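Local coordinates for cytoplasmic protein (Cryptococcus neoformans var. grubii serotype A, PDB 7LPO) that probably hydrolyses steryl beta-glucosides, acting as a sterylglucosidase of glycoside hydrolase family 5, at residues 88-91 / 92-96. Residues are numbered along the deposited sequence; the frame is centred on the assembly and turned at random.
Sequences LARL and KAWGY
Arg90 lays its aliphatic chain over one face of the indole of Trp94, four residues on and just past the end of helix 83-93. This CH-pi contact puts Arg90 CG 3.7 Å from the centroid of the six-membered ring, while Arg90 CD lies 3.5 Å from Trp94 CH2. With CG anti to the backbone N (chi1 -174°), the arginine runs beside the indole and then bends at chi3, turning its guanidinium 51° from the ring plane. Apolar packing continues through Leu91 CD2, which touches Trp94 CZ3 at 3.9 Å and Tyr96 CD2 at 4.2 Å.

Backbone bonds end the helix in a Schellman motif. Leu91 O accepts a hydrogen bond from Tyr96 N (3.2 Å), Gly95 N returns to Lys92 O, and Gly95 has the positive phi (92°) that turns the chain toward strand 98-104 of the probable TIM barrel, as in family 5 relatives. Lys92 NZ adds a bond to Tyr96 O at 3.1 Å.

The polar ends are held from elsewhere: Arg90 NH1 by Tyr573 OH, Arg90 NE by Leu654 O, Trp94 NE1 by Ile655 O, and Tyr96 OH by Phe665 O. Apolar stems thus pack locally while their buried donors tie this helix end to helices 652-656 and 662-665 and to Tyr573.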
# COMPACT_ATOMS: atom_id res chain seq x y z
N LEU A 88 -18.81 -7.24 -2.11
CA LEU A 88 -18.97 -5.87 -2.60
C LEU A 88 -20.17 -5.20 -1.95
O LEU A 88 -20.14 -4.01 -1.63
CB LEU A 88 -19.08 -5.86 -4.12
CG LEU A 88 -17.84 -6.35 -4.87
CD1 LEU A 88 -18.13 -6.58 -6.36
CD2 LEU A 88 -16.69 -5.37 -4.73
N ALA A 89 -21.26 -5.96 -1.75
CA ALA A 89 -22.41 -5.40 -1.06
C ALA A 89 -22.03 -4.92 0.33
O ALA A 89 -22.43 -3.82 0.75
CB ALA A 89 -23.52 -6.45 -0.96
N ARG A 90 -21.25 -5.72 1.05
CA ARG A 90 -20.82 -5.33 2.39
C ARG A 90 -20.02 -4.04 2.33
O ARG A 90 -20.27 -3.10 3.09
CB ARG A 90 -20.01 -6.46 3.01
CG ARG A 90 -19.62 -6.25 4.47
CD ARG A 90 -18.93 -7.50 5.04
NE ARG A 90 -19.84 -8.65 5.12
CZ ARG A 90 -19.72 -9.76 4.39
NH1 ARG A 90 -18.72 -9.91 3.52
NH2 ARG A 90 -20.59 -10.74 4.55
N LEU A 91 -19.04 -3.97 1.42
CA LEU A 91 -18.22 -2.78 1.33
C LEU A 91 -19.06 -1.56 0.98
O LEU A 91 -18.87 -0.48 1.55
CB LEU A 91 -17.12 -2.99 0.29
CG LEU A 91 -16.14 -4.12 0.59
CD1 LEU A 91 -15.17 -4.36 -0.56
CD2 LEU A 91 -15.36 -3.83 1.88
N LYS A 92 -20.02 -1.71 0.07
CA LYS A 92 -20.86 -0.58 -0.29
C LYS A 92 -21.76 -0.17 0.87
O LYS A 92 -21.95 1.03 1.13
CB LYS A 92 -21.71 -0.91 -1.52
CG LYS A 92 -22.12 0.32 -2.33
CD LYS A 92 -20.95 0.83 -3.16
CE LYS A 92 -21.30 2.08 -3.95
NZ LYS A 92 -20.68 3.31 -3.36
N ALA A 93 -22.32 -1.15 1.59
CA ALA A 93 -23.18 -0.85 2.73
C ALA A 93 -22.43 -0.15 3.85
O ALA A 93 -23.05 0.55 4.66
CB ALA A 93 -23.82 -2.15 3.25
N TRP A 94 -21.11 -0.33 3.93
CA TRP A 94 -20.27 0.37 4.88
C TRP A 94 -19.95 1.79 4.43
O TRP A 94 -19.19 2.49 5.12
CB TRP A 94 -18.96 -0.39 5.11
CG TRP A 94 -19.08 -1.60 6.00
CD1 TRP A 94 -20.04 -1.85 6.94
CD2 TRP A 94 -18.18 -2.71 6.04
NE1 TRP A 94 -19.79 -3.05 7.56
CE2 TRP A 94 -18.66 -3.60 7.02
CE3 TRP A 94 -17.00 -3.03 5.36
CZ2 TRP A 94 -18.02 -4.80 7.32
CZ3 TRP A 94 -16.37 -4.24 5.65
CH2 TRP A 94 -16.87 -5.10 6.63
N GLY A 95 -20.51 2.23 3.30
CA GLY A 95 -20.32 3.58 2.82
C GLY A 95 -19.16 3.77 1.87
O GLY A 95 -18.94 4.90 1.41
N TYR A 96 -18.42 2.72 1.55
CA TYR A 96 -17.24 2.87 0.71
C TYR A 96 -17.62 3.06 -0.75
O TYR A 96 -18.59 2.47 -1.23
CB TYR A 96 -16.33 1.65 0.87
CG TYR A 96 -15.79 1.51 2.28
CD1 TYR A 96 -15.50 2.63 3.04
CD2 TYR A 96 -15.57 0.27 2.84
CE1 TYR A 96 -15.01 2.52 4.32
CE2 TYR A 96 -15.07 0.14 4.12
CZ TYR A 96 -14.80 1.27 4.86
OH TYR A 96 -14.32 1.15 6.14